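Tumor necrosis factor receptor superfamily member grnd (Drosophila melanogaster, PDB 6ZSY) acts as a cell-surface receptor for the TNF cytokine Eiger, activating JNK signalling and enabling Eiger-induced apoptosis. Local coordinates at residues A[28-32]-A[43-48]. Residues are numbered along the deposited sequence; the frame is centred on the assembly and turned at random. Where two conformers were deposited one is given.
Sequences CIEVC and LCAKEC
The flat group of V31 that meets C44 is its carbonyl: CB of C44 lies over one face of it, 3.6 Å from V31 O, and not at its edge. No aromatic ring takes part within 28-32 and 43-48; F17, from strand 16-19, touches V31 and C48 from outside. The principle illustrated is that two disulfides can hold together a helix pair too small to rely on a large core. Cysteines four residues apart, one turn, recur on both helices; segments 28-32 and 43-48 run roughly antiparallel, so C28 pairs with C48 and C32 with C44, the nested pairing also seen in alpha-hairpinins. Each SG-SG bond is 2.1 Å, but the bridges twist with opposite hands: chi3 is -80° for C28-C48 and 103° for C32-C44. SG of C44 swings anti to its own nitrogen (chi1 172°), which carries it across to C32. The bridges also pack on each other, with C32 SG 3.7 Å from C48 CB. V31, in the conformer described, lies against them, CG1 3.7 Å from C48 SG and CG2 3.8 Å from L43 CB, its side chain crossing that of L43 at about a right angle. Joined by sulfur and apolar contacts, without salt bridges, the helices of this extracellular cysteine-rich domain probably rely on the oxidising extracellular environment to stay covalently linked.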
ATOM      1  N   CYS A  28      -3.250  -1.917   1.981  1.00  7.19           N
ATOM      2  CA  CYS A  28      -3.813  -1.413   0.742  1.00  8.26           C
ATOM      3  C   CYS A  28      -5.205  -0.809   0.937  1.00  9.49           C
ATOM      4  O   CYS A  28      -5.556   0.142   0.265  1.00 12.54           O
ATOM      5  CB  CYS A  28      -3.872  -2.510  -0.315  1.00  9.36           C
ATOM      6  SG  CYS A  28      -2.268  -2.792  -1.123  1.00  9.08           S
ATOM      7  N   ILE A  29      -6.013  -1.399   1.837  1.00 11.35           N
ATOM      8  CA  ILE A  29      -7.375  -0.920   1.955  1.00 15.43           C
ATOM      9  C   ILE A  29      -7.369   0.536   2.338  1.00 16.65           C
ATOM     10  O   ILE A  29      -8.213   1.383   1.961  1.00 23.37           O
ATOM     11  CB  ILE A  29      -8.168  -1.748   2.946  1.00 20.19           C
ATOM     12  CG1 ILE A  29      -9.691  -1.485   2.813  1.00 28.71           C
ATOM     13  CG2 ILE A  29      -7.723  -1.523   4.380  1.00 19.98           C
ATOM     14  CD1 ILE A  29     -10.490  -2.351   3.790  1.00 42.89           C
ATOM     15  N   GLU A  30      -6.446   0.937   3.162  1.00 15.99           N
ATOM     16  CA  GLU A  30      -6.367   2.299   3.623  1.00 19.32           C
ATOM     17  C   GLU A  30      -6.074   3.265   2.507  1.00 16.08           C
ATOM     18  O   GLU A  30      -6.751   4.295   2.385  1.00 21.10           O
ATOM     19  CB  GLU A  30      -5.316   2.438   4.774  1.00 21.88           C
ATOM     20  CG  GLU A  30      -5.911   1.728   5.979  1.00 27.40           C
ATOM     21  CD  GLU A  30      -5.123   2.031   7.244  1.00 36.98           C
ATOM     22  OE1 GLU A  30      -4.184   2.847   7.118  1.00 40.26           O
ATOM     23  OE2 GLU A  30      -5.491   1.438   8.261  1.00 44.64           O
ATOM     24  N   VAL A  31      -5.079   2.970   1.672  1.00 12.60           N
ATOM     25  CA  VAL A  31      -4.696   3.866   0.587  0.52 11.49           C
ATOM     26  C   VAL A  31      -5.714   3.921  -0.540  1.00  8.78           C
ATOM     27  O   VAL A  31      -5.762   4.923  -1.284  1.00  9.55           O
ATOM     28  CB  VAL A  31      -3.261   3.438   0.197  0.52 13.19           C
ATOM     29  CG1 VAL A  31      -3.241   2.190  -0.659  0.52 14.69           C
ATOM     30  CG2 VAL A  31      -2.606   4.627  -0.470  0.52 14.59           C
ATOM     31  N   CYS A  32      -6.492   2.839  -0.672  1.00  8.27           N
ATOM     32  CA  CYS A  32      -7.471   2.768  -1.780  1.00  7.66           C
ATOM     33  C   CYS A  32      -8.878   3.231  -1.412  1.00  7.18           C
ATOM     34  O   CYS A  32      -9.628   3.550  -2.333  1.00  8.05           O
ATOM     35  CB  CYS A  32      -7.556   1.333  -2.277  1.00  8.33           C
ATOM     36  SG  CYS A  32      -6.079   0.846  -3.240  1.00  9.30           S
ATOM     37  N   LEU A  43      -0.968   6.170  -5.234  1.00  9.62           N
ATOM     38  CA  LEU A  43      -0.356   5.014  -4.599  1.00 10.50           C
ATOM     39  C   LEU A  43      -1.249   3.777  -4.620  1.00  8.88           C
ATOM     40  O   LEU A  43      -0.789   2.653  -4.816  1.00  9.85           O
ATOM     41  CB  LEU A  43       0.014   5.375  -3.149  1.00 14.45           C
ATOM     42  CG  LEU A  43       1.213   6.249  -3.041  1.00 19.98           C
ATOM     43  CD1 LEU A  43       1.471   6.255  -1.486  1.00 22.54           C
ATOM     44  CD2 LEU A  43       2.457   5.791  -3.759  1.00 27.12           C
ATOM     45  N   CYS A  44      -2.557   3.996  -4.437  1.00  8.06           N
ATOM     46  CA  CYS A  44      -3.504   2.886  -4.607  1.00  7.81           C
ATOM     47  C   CYS A  44      -3.296   2.280  -5.984  1.00  7.08           C
ATOM     48  O   CYS A  44      -3.168   1.047  -6.141  1.00  7.82           O
ATOM     49  CB  CYS A  44      -4.904   3.426  -4.429  1.00  8.31           C
ATOM     50  SG  CYS A  44      -6.177   2.187  -4.851  1.00  8.45           S
ATOM     51  N   ALA A  45      -3.339   3.111  -7.017  1.00  6.67           N
ATOM     52  CA  ALA A  45      -3.242   2.619  -8.371  1.00  6.66           C
ATOM     53  C   ALA A  45      -1.925   1.821  -8.552  1.00  7.19           C
ATOM     54  O   ALA A  45      -1.926   0.698  -9.056  1.00  8.59           O
ATOM     55  CB  ALA A  45      -3.302   3.777  -9.362  1.00  7.12           C
ATOM     56  N   LYS A  46      -0.818   2.460  -8.204  1.00  7.83           N
ATOM     57  CA  LYS A  46       0.507   1.932  -8.479  1.00  9.40           C
ATOM     58  C   LYS A  46       0.813   0.636  -7.717  1.00  8.90           C
ATOM     59  O   LYS A  46       1.409  -0.301  -8.256  1.00 11.33           O
ATOM     60  CB  LYS A  46       1.562   3.029  -8.128  1.00 11.89           C
ATOM     61  CG  LYS A  46       3.027   2.674  -8.332  1.00 13.41           C
ATOM     62  CD  LYS A  46       3.988   3.805  -7.985  1.00 18.51           C
ATOM     63  CE  LYS A  46       5.474   3.452  -8.048  1.00 17.95           C
ATOM     64  NZ  LYS A  46       5.931   3.977  -9.342  1.00 37.56           N
ATOM     65  N   GLU A  47       0.464   0.628  -6.438  1.00  8.19           N
ATOM     66  CA  GLU A  47       0.970  -0.390  -5.518  1.00  8.24           C
ATOM     67  C   GLU A  47      -0.063  -1.465  -5.162  1.00  7.97           C
ATOM     68  O   GLU A  47       0.320  -2.536  -4.688  1.00  9.67           O
ATOM     69  CB  GLU A  47       1.462   0.244  -4.229  1.00 10.24           C
ATOM     70  CG  GLU A  47       2.632   1.161  -4.453  1.00 12.29           C
ATOM     71  CD  GLU A  47       3.911   0.430  -4.844  1.00 15.55           C
ATOM     72  OE1 GLU A  47       4.049  -0.682  -4.418  1.00 20.55           O
ATOM     73  OE2 GLU A  47       4.768   1.053  -5.530  1.00 21.23           O
ATOM     74  N   CYS A  48      -1.367  -1.161  -5.299  1.00  8.12           N
ATOM     75  CA  CYS A  48      -2.408  -2.025  -4.778  1.00  8.40           C
ATOM     76  C   CYS A  48      -3.423  -2.536  -5.807  1.00  8.58           C
ATOM     77  O   CYS A  48      -3.908  -3.668  -5.709  1.00 10.22           O
ATOM     78  CB  CYS A  48      -3.137  -1.292  -3.650  1.00  9.03           C
ATOM     79  SG  CYS A  48      -2.085  -0.972  -2.202  1.00  9.60           S
TER